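Local atomic coordinates of leucine aminopeptidase 1 (Caenorhabditis elegans, PDB entry 2HC9), a protein that uses two zinc ions per subunit to release N-terminal amino acids, preferably leucine, from peptides and probably acts as a digestive enzyme. Residues Gly84-Asn89 and Gly397-Pro402; Phe131-Met136 and Leu166-Arg171; Arg208-Leu213 and Gly219-Gly224; Asp343-Ala348 and Ala443-Gly448; Phe411-Ser416 and Gly427-Pro432. The protein carries 1 engineered substitution. One frame throughout, in Å; residues are numbered along the deposited sequence.

Interaction 1: Gly84-Asn89 and Gly397-Pro402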
# COMPACT_ATOMS: atom_id res chain seq x y z
N GLY A 84 -31.15 0.20 20.62
CA GLY A 84 -29.74 -0.24 20.73
C GLY A 84 -28.90 0.57 21.71
O GLY A 84 -27.80 0.15 22.11
N ASN A 85 -29.44 1.72 22.14
CA ASN A 85 -28.76 2.62 23.07
C ASN A 85 -29.11 2.21 24.51
O ASN A 85 -29.87 1.29 24.73
CB ASN A 85 -29.25 4.05 22.78
CG ASN A 85 -28.35 5.14 23.40
OD1 ASN A 85 -27.40 4.86 24.15
ND2 ASN A 85 -28.67 6.39 23.08
N THR A 86 -28.52 2.89 25.49
CA THR A 86 -29.04 2.83 26.86
C THR A 86 -30.10 3.92 27.04
O THR A 86 -29.91 5.07 26.61
CB THR A 86 -27.89 3.00 27.91
OG1 THR A 86 -28.44 3.21 29.22
CG2 THR A 86 -26.96 4.18 27.52
N PRO A 87 -31.22 3.59 27.71
CA PRO A 87 -32.22 4.64 27.97
C PRO A 87 -31.73 5.70 28.96
O PRO A 87 -32.34 6.77 29.07
CB PRO A 87 -33.41 3.87 28.55
CG PRO A 87 -32.82 2.63 29.15
CD PRO A 87 -31.61 2.29 28.29
N THR A 88 -30.62 5.43 29.63
CA THR A 88 -29.98 6.45 30.49
C THR A 88 -29.37 7.59 29.69
O THR A 88 -29.17 8.68 30.22
CB THR A 88 -28.85 5.84 31.36
OG1 THR A 88 -27.73 5.55 30.51
CG2 THR A 88 -29.29 4.57 32.07
N ASN A 89 -29.03 7.32 28.42
CA ASN A 89 -28.30 8.30 27.57
C ASN A 89 -27.01 8.82 28.25
O ASN A 89 -26.61 9.96 28.06
CB ASN A 89 -29.20 9.48 27.18
CG ASN A 89 -30.20 9.13 26.10
OD1 ASN A 89 -31.38 9.47 26.19
ND2 ASN A 89 -29.74 8.43 25.08
N GLY A 397 -24.56 1.86 31.50
CA GLY A 397 -23.89 2.68 30.48
C GLY A 397 -22.63 2.11 29.83
O GLY A 397 -22.11 2.72 28.88
N ASP A 398 -22.16 0.95 30.29
CA ASP A 398 -21.06 0.23 29.63
C ASP A 398 -21.76 -0.73 28.64
O ASP A 398 -22.04 -1.87 28.96
CB ASP A 398 -20.25 -0.59 30.66
CG ASP A 398 -19.27 0.25 31.48
OD1 ASP A 398 -19.16 1.49 31.28
OD2 ASP A 398 -18.60 -0.34 32.35
N LEU A 399 -22.09 -0.22 27.46
CA LEU A 399 -22.96 -0.95 26.52
C LEU A 399 -22.36 -2.24 26.03
O LEU A 399 -21.13 -2.36 25.91
CB LEU A 399 -23.31 -0.06 25.33
CG LEU A 399 -24.19 1.15 25.69
CD1 LEU A 399 -24.33 2.11 24.50
CD2 LEU A 399 -25.58 0.63 26.08
N VAL A 400 -23.22 -3.23 25.77
CA VAL A 400 -22.78 -4.55 25.29
C VAL A 400 -23.73 -4.96 24.15
O VAL A 400 -24.97 -4.77 24.26
CB VAL A 400 -22.84 -5.60 26.40
CG1 VAL A 400 -22.42 -6.97 25.87
CG2 VAL A 400 -21.94 -5.19 27.59
N ALA A 401 -23.15 -5.48 23.06
CA ALA A 401 -23.91 -6.03 21.93
C ALA A 401 -23.50 -7.49 21.75
O ALA A 401 -22.36 -7.89 22.08
CB ALA A 401 -23.59 -5.21 20.63
N PRO A 402 -24.41 -8.32 21.23
CA PRO A 402 -24.07 -9.72 21.10
C PRO A 402 -23.31 -10.06 19.82
O PRO A 402 -23.54 -9.45 18.77
CB PRO A 402 -25.45 -10.41 21.07
CG PRO A 402 -26.35 -9.43 20.49
CD PRO A 402 -25.81 -8.05 20.82
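Leu-399 pushes the end of its side chain against the backbone and beta-carbon of Thr-86, and this is where the two segments pack most closely. Its CD2 lies 3.8 Å from Thr-86 N and also reaches CB and, a little farther off, CG2 of the same threonine, the two side chains meeting at about a right angle. The other branch, CD1, makes a looser approach, 4.1 Å from Asn-85 OD1. That amide oxygen is already occupied at short range: Thr-86 N donates to Asn-85 OD1 over 2.6 Å, coming from above the carbonyl plane. Asn-85 CG stands anti to its own backbone N (chi1 -164°), which swings the amide round beside the next peptide. Just beyond, Thr-86 OG1 accepts from Thr-88 N at 3.1 Å, an ST turn built into the type I beta turn Thr-86 to Asn-89, and it is further bonded to Lys-394 O. The turn belongs to the N-terminal domain and leads into helix 90-97, whereas 397-402 leaves helix 383-396 of the catalytic domain and joins its sheet, so the contact links the two domains. Away from Leu-399 the contact thins: the backbones stay apart, Gly-397 CA being 6.3 Å from Thr-86 CA, and Pro-87 faces solvent. Asn-85 ND2 turns instead to Asp-408 of a second subunit, whose Leu-409 packs on both Asn-85 and Leu-399.

Interaction 2: Phe131-Met136 and Leu166-Arg171; sequences FCKFSM and LSESVR
Arg-171 and Lys-133 bury the most surface here, with Phe-131 third, and the guanidinium of Arg-171 is the centre of the contact. Its NE points almost straight at the carbonyl oxygen of Phe-131: Arg-171 NE to Phe-131 O is 2.7 Å with an N-H...O angle of 173°, on a lone pair in the carbonyl plane and only 5° out of the guanidinium plane. NH2 adds a weak bond to the same oxygen, and its other partners include a water, 3.0 Å away, that also bonds weakly to Cys-132 O. The bend of the arginine chain at chi3 (71°) turns this edge of the group toward the loop. Phe-131 CB sits beside it, 3.5 Å from Arg-171 NE, while the phenyl ring leads away.

Lys-133 crosses the arginine at about a right angle, its extended chain passing over one guanidinium face, with CE 3.6 Å from Arg-171 NH1. Beyond that it reaches Glu-168 one helical turn back: Lys-133 NZ to Glu-168 OE1 is 2.9 Å, a salt bridge on the syn side of the carboxylate, and Glu-172 gives the ammonium a second one. A further water joins Lys-133 N to Arg-171 O. The loop 131-136, in the N-terminal family region, is thus fastened to the long helix 157-178 that leads toward the catalytic region. Two cations lie close, Lys-133 NZ being 4.5 Å from Arg-171 NH1; the two glutamates on the lysine and the carbonyls of Phe-131 and Thr-2 on the arginine are likely to offset much of their mutual repulsion.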
# COMPACT_ATOMS: atom_id res chain seq x y z
N PHE A 131 -12.77 12.89 35.00
CA PHE A 131 -11.71 13.33 35.92
C PHE A 131 -10.48 12.45 35.77
O PHE A 131 -10.30 11.47 36.51
CB PHE A 131 -12.23 13.46 37.37
CG PHE A 131 -13.15 14.65 37.52
CD1 PHE A 131 -12.62 15.93 37.63
CD2 PHE A 131 -14.51 14.50 37.40
CE1 PHE A 131 -13.45 17.04 37.70
CE2 PHE A 131 -15.36 15.61 37.46
CZ PHE A 131 -14.83 16.88 37.61
N CYS A 132 -9.69 12.75 34.74
CA CYS A 132 -8.59 11.85 34.36
C CYS A 132 -7.46 12.00 35.37
O CYS A 132 -6.92 13.09 35.55
CB CYS A 132 -8.09 12.21 32.94
SG CYS A 132 -9.41 12.24 31.72
N LYS A 133 -7.11 10.91 36.04
CA LYS A 133 -6.06 10.94 37.05
C LYS A 133 -4.70 11.22 36.43
O LYS A 133 -3.89 11.94 37.00
CB LYS A 133 -6.00 9.62 37.84
CG LYS A 133 -7.19 9.43 38.76
CD LYS A 133 -6.96 8.26 39.71
CE LYS A 133 -8.10 8.18 40.74
NZ LYS A 133 -7.63 7.30 41.87
N PHE A 134 -4.44 10.63 35.26
CA PHE A 134 -3.06 10.55 34.82
C PHE A 134 -2.59 11.76 34.01
O PHE A 134 -3.17 12.10 32.98
CB PHE A 134 -2.78 9.26 34.03
CG PHE A 134 -1.31 9.06 33.78
CD1 PHE A 134 -0.50 8.53 34.78
CD2 PHE A 134 -0.73 9.49 32.60
CE1 PHE A 134 0.88 8.38 34.58
CE2 PHE A 134 0.67 9.36 32.40
CZ PHE A 134 1.44 8.79 33.39
N SER A 135 -1.51 12.40 34.47
CA SER A 135 -0.84 13.43 33.64
C SER A 135 0.62 13.51 34.02
O SER A 135 0.97 13.38 35.19
CB SER A 135 -1.48 14.82 33.83
OG SER A 135 -0.78 15.79 33.05
N MET A 136 1.47 13.70 33.02
CA MET A 136 2.86 14.02 33.27
C MET A 136 3.24 15.40 32.79
O MET A 136 4.43 15.68 32.55
CB MET A 136 3.75 12.93 32.66
CG MET A 136 3.74 11.70 33.55
SD MET A 136 4.62 10.34 32.77
CE MET A 136 6.32 10.88 33.00
N LEU A 166 -17.42 3.14 43.03
CA LEU A 166 -17.50 2.89 41.59
C LEU A 166 -16.77 3.99 40.81
O LEU A 166 -16.00 3.69 39.88
CB LEU A 166 -18.96 2.82 41.13
CG LEU A 166 -19.13 2.66 39.60
CD1 LEU A 166 -18.53 1.32 39.14
CD2 LEU A 166 -20.61 2.78 39.24
N SER A 167 -16.98 5.24 41.20
CA SER A 167 -16.23 6.35 40.61
C SER A 167 -14.73 6.12 40.68
O SER A 167 -14.01 6.37 39.72
CB SER A 167 -16.58 7.68 41.28
OG SER A 167 -17.94 8.02 41.06
N GLU A 168 -14.26 5.66 41.84
CA GLU A 168 -12.83 5.36 42.00
C GLU A 168 -12.42 4.21 41.09
O GLU A 168 -11.37 4.27 40.46
CB GLU A 168 -12.51 5.05 43.47
CG GLU A 168 -11.07 4.52 43.72
CD GLU A 168 -9.96 5.57 43.54
OE1 GLU A 168 -10.19 6.70 43.07
OE2 GLU A 168 -8.80 5.25 43.86
N SER A 169 -13.24 3.17 41.00
CA SER A 169 -12.86 2.00 40.19
C SER A 169 -12.77 2.42 38.71
O SER A 169 -11.85 2.00 37.99
CB SER A 169 -13.88 0.88 40.37
OG SER A 169 -13.58 0.12 41.54
N VAL A 170 -13.72 3.25 38.28
CA VAL A 170 -13.74 3.81 36.92
C VAL A 170 -12.48 4.62 36.66
O VAL A 170 -11.74 4.37 35.67
CB VAL A 170 -15.04 4.65 36.65
CG1 VAL A 170 -14.92 5.46 35.34
CG2 VAL A 170 -16.29 3.71 36.61
N ARG A 171 -12.18 5.56 37.56
CA ARG A 171 -10.98 6.41 37.37
C ARG A 171 -9.66 5.64 37.47
O ARG A 171 -8.70 5.97 36.79
CB ARG A 171 -11.00 7.59 38.34
CG ARG A 171 -12.16 8.53 38.06
CD ARG A 171 -12.21 9.64 39.13
NE ARG A 171 -11.12 10.61 38.99
CZ ARG A 171 -10.40 11.11 40.01
NH1 ARG A 171 -10.59 10.69 41.28
NH2 ARG A 171 -9.46 12.01 39.75
O HOH W 1 -8.50 14.09 37.76
O HOH W 2 -8.59 8.46 35.41

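Interaction 3: Arg208-Leu213 and Gly219-Gly224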
# COMPACT_ATOMS: atom_id res chain seq x y z
N ARG A 208 5.18 -16.11 37.86
CA ARG A 208 5.91 -15.07 37.14
C ARG A 208 7.10 -15.66 36.39
O ARG A 208 7.74 -16.56 36.90
CB ARG A 208 6.38 -14.07 38.20
CG ARG A 208 6.94 -12.85 37.65
CD ARG A 208 6.91 -11.76 38.70
NE ARG A 208 7.71 -10.66 38.18
CZ ARG A 208 9.01 -10.52 38.41
NH1 ARG A 208 9.63 -11.40 39.20
NH2 ARG A 208 9.66 -9.49 37.89
N GLY A 209 7.40 -15.16 35.17
CA GLY A 209 8.65 -15.49 34.48
C GLY A 209 8.75 -16.98 34.20
O GLY A 209 7.77 -17.60 33.71
N GLU A 210 9.89 -17.58 34.56
CA GLU A 210 10.11 -19.01 34.28
C GLU A 210 9.15 -19.93 35.03
O GLU A 210 8.94 -21.07 34.60
CB GLU A 210 11.57 -19.42 34.55
CG GLU A 210 12.59 -18.66 33.70
CD GLU A 210 12.39 -18.89 32.23
OE1 GLU A 210 12.43 -20.07 31.82
OE2 GLU A 210 12.19 -17.90 31.48
N GLU A 211 8.56 -19.45 36.13
CA GLU A 211 7.56 -20.25 36.85
C GLU A 211 6.36 -20.53 35.97
O GLU A 211 5.75 -21.58 36.08
CB GLU A 211 7.07 -19.57 38.15
CG GLU A 211 8.17 -19.10 39.10
CD GLU A 211 7.74 -17.90 39.98
OE1 GLU A 211 6.52 -17.56 40.08
OE2 GLU A 211 8.66 -17.27 40.55
N LEU A 212 6.02 -19.60 35.08
CA LEU A 212 4.92 -19.83 34.12
C LEU A 212 5.22 -20.97 33.14
O LEU A 212 4.36 -21.83 32.89
CB LEU A 212 4.58 -18.55 33.33
CG LEU A 212 3.92 -17.41 34.09
CD1 LEU A 212 3.99 -16.14 33.24
CD2 LEU A 212 2.47 -17.72 34.40
N LEU A 213 6.43 -20.94 32.57
CA LEU A 213 6.90 -22.00 31.69
C LEU A 213 6.83 -23.34 32.39
O LEU A 213 6.27 -24.31 31.84
CB LEU A 213 8.34 -21.73 31.24
CG LEU A 213 8.96 -22.80 30.31
CD1 LEU A 213 8.16 -22.98 29.04
CD2 LEU A 213 10.40 -22.42 29.97
N GLY A 219 0.79 -20.19 26.78
CA GLY A 219 0.28 -18.96 26.17
C GLY A 219 0.85 -17.73 26.84
O GLY A 219 1.41 -16.87 26.17
N ILE A 220 0.69 -17.64 28.16
CA ILE A 220 1.15 -16.45 28.90
C ILE A 220 2.67 -16.32 28.77
O ILE A 220 3.18 -15.24 28.48
CB ILE A 220 0.74 -16.50 30.38
CG1 ILE A 220 -0.78 -16.76 30.45
CG2 ILE A 220 1.11 -15.19 31.08
CD1 ILE A 220 -1.37 -16.59 31.90
N TYR A 221 3.39 -17.43 28.97
CA TYR A 221 4.85 -17.39 28.94
C TYR A 221 5.38 -17.02 27.56
O TYR A 221 6.23 -16.13 27.43
CB TYR A 221 5.46 -18.74 29.36
CG TYR A 221 6.97 -18.68 29.32
CD1 TYR A 221 7.68 -19.17 28.20
CD2 TYR A 221 7.70 -18.11 30.36
CE1 TYR A 221 9.09 -19.13 28.17
CE2 TYR A 221 9.08 -18.06 30.33
CZ TYR A 221 9.77 -18.56 29.22
OH TYR A 221 11.16 -18.50 29.17
N HIS A 222 4.94 -17.75 26.54
CA HIS A 222 5.55 -17.54 25.23
C HIS A 222 5.24 -16.17 24.62
O HIS A 222 6.09 -15.56 23.98
CB HIS A 222 5.31 -18.74 24.29
CG HIS A 222 6.05 -19.96 24.75
ND1 HIS A 222 7.43 -20.07 24.70
CD2 HIS A 222 5.60 -21.11 25.31
CE1 HIS A 222 7.79 -21.24 25.20
NE2 HIS A 222 6.71 -21.89 25.59
N VAL A 223 4.04 -15.65 24.89
CA VAL A 223 3.73 -14.29 24.46
C VAL A 223 4.65 -13.27 25.14
O VAL A 223 5.18 -12.36 24.48
CB VAL A 223 2.22 -13.94 24.71
CG1 VAL A 223 1.96 -12.45 24.56
CG2 VAL A 223 1.34 -14.75 23.72
N GLY A 224 4.81 -13.40 26.46
CA GLY A 224 5.49 -12.35 27.24
C GLY A 224 7.01 -12.48 27.38
O GLY A 224 7.65 -11.61 27.99
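Tyr-221 lies with its ring flat beneath Leu-213, whose CB stands 3.7 Å from the ring centroid and only 7° off the normal, a CH-pi contact over the middle of the face. The leucine's two methyls continue across the same ring, CD1 near Tyr-221 CD1 and CD2 near CE1 and CZ, so the aliphatic chain runs obliquely over it. The ring's rim is used by oxygens. Gly-209 O comes to 3.4 Å from Tyr-221 CD2 near the ring plane, and the tyrosine hydroxyl donates to Glu-210, with Tyr-221 OH to Glu-210 OE2 at 2.6 Å. This short bond meets the carboxylate on its syn side, while carboxylate and ring stand nearly perpendicular, at 85°. Glu-210 starts out pointing away from the other helix; the bend at chi2 (-61°) brings its acid group back over to the hydroxyl. On the buried flank, Leu-212 CD1 meets Ile-220 CG2 at 3.7 Å, the two chains crossing at about a right angle, and both side chains rest on Phe-233 of strand 232-238. Leu-213 CD1 also reaches His-222 NE2, 3.9 Å away, the imidazole being bonded on its other nitrogen to Lys-225. This is a compact helical hairpin of the M17 catalytic domain: helices 210-215 and 218-224, joined by a very short link, pack against each other at the end of strand 203-208.

Interaction 4: Asp343-Ala348 and Ala443-Gly448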
# COMPACT_ATOMS: atom_id res chain seq x y z
N ASP A 343 -5.09 -19.59 28.40
CA ASP A 343 -4.55 -20.13 29.66
C ASP A 343 -5.36 -19.65 30.88
O ASP A 343 -5.63 -20.43 31.80
CB ASP A 343 -3.10 -19.70 29.84
CG ASP A 343 -2.13 -20.46 28.93
OD1 ASP A 343 -2.54 -21.42 28.23
OD2 ASP A 343 -0.94 -20.08 28.95
N GLY A 344 -5.73 -18.37 30.88
CA GLY A 344 -6.44 -17.80 32.05
C GLY A 344 -7.80 -18.46 32.26
O GLY A 344 -8.19 -18.78 33.40
N VAL A 345 -8.51 -18.69 31.16
CA VAL A 345 -9.83 -19.30 31.23
C VAL A 345 -9.73 -20.80 31.59
O VAL A 345 -10.53 -21.33 32.38
CB VAL A 345 -10.59 -19.02 29.90
CG1 VAL A 345 -11.79 -19.86 29.79
CG2 VAL A 345 -11.00 -17.55 29.79
N PHE A 346 -8.75 -21.49 31.04
CA PHE A 346 -8.51 -22.88 31.44
C PHE A 346 -8.17 -22.99 32.93
O PHE A 346 -8.71 -23.83 33.66
CB PHE A 346 -7.42 -23.54 30.60
CG PHE A 346 -7.25 -25.00 30.92
CD1 PHE A 346 -8.13 -25.94 30.36
CD2 PHE A 346 -6.26 -25.43 31.80
CE1 PHE A 346 -7.98 -27.31 30.67
CE2 PHE A 346 -6.13 -26.78 32.14
CZ PHE A 346 -6.99 -27.73 31.55
N TYR A 347 -7.28 -22.14 33.39
CA TYR A 347 -6.98 -22.09 34.82
C TYR A 347 -8.23 -21.86 35.67
O TYR A 347 -8.42 -22.55 36.69
CB TYR A 347 -5.95 -20.99 35.10
CG TYR A 347 -5.45 -20.97 36.54
CD1 TYR A 347 -4.32 -21.69 36.91
CD2 TYR A 347 -6.13 -20.24 37.52
CE1 TYR A 347 -3.83 -21.64 38.23
CE2 TYR A 347 -5.66 -20.20 38.84
CZ TYR A 347 -4.52 -20.89 39.17
OH TYR A 347 -4.06 -20.83 40.48
N ALA A 348 -9.06 -20.90 35.28
CA ALA A 348 -10.28 -20.60 36.02
C ALA A 348 -11.18 -21.82 36.10
O ALA A 348 -11.74 -22.10 37.16
CB ALA A 348 -11.05 -19.42 35.39
N ALA A 443 -11.88 -22.64 22.71
CA ALA A 443 -11.46 -23.97 22.26
C ALA A 443 -10.67 -24.74 23.34
O ALA A 443 -10.50 -25.95 23.25
CB ALA A 443 -10.61 -23.85 20.96
N HIS A 444 -10.19 -24.03 24.36
CA HIS A 444 -9.39 -24.65 25.41
C HIS A 444 -10.22 -25.01 26.65
O HIS A 444 -9.71 -25.64 27.58
CB HIS A 444 -8.20 -23.74 25.75
CG HIS A 444 -7.25 -23.62 24.59
ND1 HIS A 444 -6.26 -24.55 24.36
CD2 HIS A 444 -7.28 -22.83 23.49
CE1 HIS A 444 -5.67 -24.28 23.21
NE2 HIS A 444 -6.27 -23.24 22.66
N ILE A 445 -11.50 -24.64 26.61
CA ILE A 445 -12.49 -25.10 27.60
C ILE A 445 -13.78 -25.65 26.96
O ILE A 445 -14.88 -25.45 27.49
CB ILE A 445 -12.81 -23.97 28.64
CG1 ILE A 445 -13.27 -22.67 27.94
CG2 ILE A 445 -11.59 -23.71 29.56
CD1 ILE A 445 -14.23 -21.84 28.83
N GLY A 446 -13.66 -26.35 25.83
CA GLY A 446 -14.81 -26.99 25.19
C GLY A 446 -15.91 -26.00 24.86
O GLY A 446 -17.10 -26.33 24.91
N PHE A 447 -15.50 -24.77 24.55
CA PHE A 447 -16.42 -23.68 24.22
C PHE A 447 -17.44 -23.40 25.33
O PHE A 447 -18.54 -22.92 25.07
CB PHE A 447 -17.08 -23.89 22.85
CG PHE A 447 -16.09 -24.11 21.75
CD1 PHE A 447 -15.32 -23.05 21.28
CD2 PHE A 447 -15.91 -25.39 21.20
CE1 PHE A 447 -14.34 -23.27 20.25
CE2 PHE A 447 -14.94 -25.61 20.18
CZ PHE A 447 -14.17 -24.54 19.72
N GLY A 448 -17.06 -23.70 26.58
CA GLY A 448 -17.94 -23.41 27.73
C GLY A 448 -18.79 -24.60 28.16
O GLY A 448 -19.65 -24.47 29.04
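Ile-445 fits its two branches against successive residues of the helix, CD1 and CG1 on Val-345 and CG2 on Phe-346. Its CG1 occupies the crowded position between backbone N and carbonyl carbon (chi1 55°), which leaves CG2 pointing at the helix backbone, where it lies 3.7 Å from Phe-346 CA. Val-345 CG1 meets the isoleucine chain at about a right angle; Val-345 has two deposited conformers, so the closeness of this pair is doubtful. Phe-346 and Ile-445 run past each other in opposite directions. The phenyl, with chi1 at -175°, presents its edge to the loop backbone: Phe-346 CD1 is 3.2 Å from His-444 O, which lies near the ring plane. With the ring of Phe-346 cut back to an alanine, His-444 O is likely to lose the edge that covers it and Ile-445 CG2 the ring carbon CD1, though not the contact with CA. The imidazole of His-444 turns away and bonds through ND1 to Ser-324. The loop 443-448, between helix 433-442 and strand 452-457, packs against helix 337-350 at Val-345 and Phe-346, and Val-345 also packs on Ile-357 and Asp-359 of strand 356-361.

Interaction 5: Phe411-Ser416 and Gly427-Pro432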
# COMPACT_ATOMS: atom_id res chain seq x y z
N PHE A 411 -15.22 -22.43 13.89
CA PHE A 411 -13.93 -22.87 14.47
C PHE A 411 -12.99 -23.44 13.40
O PHE A 411 -11.74 -23.40 13.53
CB PHE A 411 -14.14 -23.81 15.66
CG PHE A 411 -12.84 -24.29 16.30
CD1 PHE A 411 -11.99 -23.38 16.93
CD2 PHE A 411 -12.47 -25.62 16.24
CE1 PHE A 411 -10.79 -23.81 17.50
CE2 PHE A 411 -11.28 -26.07 16.82
CZ PHE A 411 -10.44 -25.16 17.45
N GLY A 412 -13.58 -23.94 12.32
CA GLY A 412 -12.81 -24.38 11.17
C GLY A 412 -11.94 -23.29 10.54
O GLY A 412 -10.96 -23.59 9.86
N ASP A 413 -12.28 -22.02 10.78
CA ASP A 413 -11.39 -20.91 10.41
C ASP A 413 -9.97 -21.04 11.04
O ASP A 413 -9.00 -20.49 10.51
CB ASP A 413 -12.00 -19.56 10.82
CG ASP A 413 -13.25 -19.21 10.01
OD1 ASP A 413 -13.48 -19.81 8.91
OD2 ASP A 413 -13.99 -18.31 10.46
N LEU A 414 -9.86 -21.78 12.15
CA LEU A 414 -8.58 -21.92 12.85
C LEU A 414 -7.96 -23.29 12.63
O LEU A 414 -7.10 -23.70 13.40
CB LEU A 414 -8.77 -21.65 14.35
CG LEU A 414 -9.28 -20.25 14.65
CD1 LEU A 414 -9.58 -20.08 16.14
CD2 LEU A 414 -8.27 -19.22 14.17
N LYS A 415 -8.39 -24.00 11.59
CA LYS A 415 -7.82 -25.33 11.32
C LYS A 415 -6.30 -25.26 11.09
O LYS A 415 -5.78 -24.30 10.47
CB LYS A 415 -8.53 -25.95 10.11
CG LYS A 415 -8.09 -27.36 9.77
CD LYS A 415 -8.99 -27.97 8.68
CE LYS A 415 -9.24 -29.46 8.97
NZ LYS A 415 -9.78 -30.21 7.78
N SER A 416 -5.58 -26.26 11.62
CA SER A 416 -4.14 -26.39 11.42
C SER A 416 -3.86 -27.81 10.97
O SER A 416 -4.49 -28.77 11.45
CB SER A 416 -3.38 -26.14 12.73
OG SER A 416 -1.98 -26.48 12.61
N GLY A 427 -6.44 -14.83 6.13
CA GLY A 427 -7.19 -14.60 4.91
C GLY A 427 -8.69 -14.49 5.13
O GLY A 427 -9.16 -13.90 6.11
N LYS A 428 -9.44 -15.04 4.19
CA LYS A 428 -10.89 -15.02 4.25
C LYS A 428 -11.34 -16.06 5.25
O LYS A 428 -10.78 -17.16 5.31
CB LYS A 428 -11.51 -15.32 2.88
CG LYS A 428 -12.19 -14.13 2.25
CD LYS A 428 -11.27 -12.91 2.19
CE LYS A 428 -11.99 -11.68 1.63
NZ LYS A 428 -12.76 -11.95 0.37
N MET A 429 -12.30 -15.69 6.08
CA MET A 429 -12.82 -16.65 7.02
C MET A 429 -14.35 -16.61 7.04
O MET A 429 -14.95 -15.61 6.63
CB MET A 429 -12.18 -16.41 8.40
CG MET A 429 -12.61 -15.18 9.14
SD MET A 429 -11.46 -14.84 10.55
CE MET A 429 -10.31 -13.83 9.67
N ASP A 430 -14.98 -17.67 7.53
CA ASP A 430 -16.45 -17.70 7.55
C ASP A 430 -17.03 -16.91 8.72
O ASP A 430 -18.11 -16.39 8.61
CB ASP A 430 -16.95 -19.13 7.63
CG ASP A 430 -16.89 -19.84 6.28
OD1 ASP A 430 -16.78 -19.17 5.24
OD2 ASP A 430 -16.97 -21.08 6.28
N GLY A 431 -16.33 -16.88 9.86
CA GLY A 431 -16.85 -16.15 11.03
C GLY A 431 -16.52 -14.67 11.03
O GLY A 431 -15.56 -14.23 10.37
N PRO A 432 -17.27 -13.89 11.81
CA PRO A 432 -16.78 -12.52 12.10
C PRO A 432 -15.40 -12.67 12.78
O PRO A 432 -15.27 -13.51 13.67
CB PRO A 432 -17.80 -11.98 13.13
CG PRO A 432 -18.96 -12.95 13.15
CD PRO A 432 -18.51 -14.24 12.54
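Asp-413 lays its carboxylate over the CB of Met-429 and against the two peptide nitrogens that follow. OD1 takes the backbone of Asp-430, with Asp-430 N to Asp-413 OD1 at 3.0 Å and an N-H...O angle of 168°. OD2 takes the next one, Gly-431 N to Asp-413 OD2 at 2.8 Å, on the syn lone pair. Each oxygen therefore holds one of two consecutive N-H groups, and this two-point grip fixes the rotation of the acid group. Its CG lies anti to the carbonyl carbon (chi1 -68°), projecting from the 3-10 turn toward the loop. Met-429 CB sits 3.3 Å from Asp-413 OD2, and the two side chains cross at about a right angle before the methionine end leads away. The acid of Asp-430 stands nearby, Asp-413 OD1 to Asp-430 OD2 being 4.6 Å, a proximity that would probably disfavour both charges, though the two N-H donors should offset this at Asp-413. An asparagine in place of Asp-413 would keep one acceptor but is likely to leave either Asp-430 N or Gly-431 N without its mate. Asp-430 and Pro-432 also pack on Arg-373 and Trp-369, respectively, of a second subunit. The two loops flank strand 421-422: segment 411-416 follows helix 407-410, while the other ends at Pro-432, the N-cap of helix 433-442, whose Val-436 touches both Asp-413 and Met-429.

How the interactions relate
Interactions 3, 4 and 5 all lie in the catalytic domain. Interactions 3 and 4, with centres about 17 Å apart, meet where Ile-220 N lies 3.0 Å from Asp-343 OD2, probably a hydrogen bond between helices 218-224 and 337-350. Interaction 5 is nested in the chain loop closed by interaction 4 and touches it where Phe-411 and Phe-447 stack edge-to-face. They lie around the active site at some remove: the side chain of Ile-220 is about 13 Å from a bound zinc, and those of His-444 and Met-429 are about 8 and 7 Å from that of Arg-338, a predicted active-site residue. Interactions 1 and 2, centres about 22 Å apart, both involve the N-terminal domain, and interactions 1 and 5 both touch the second subunit.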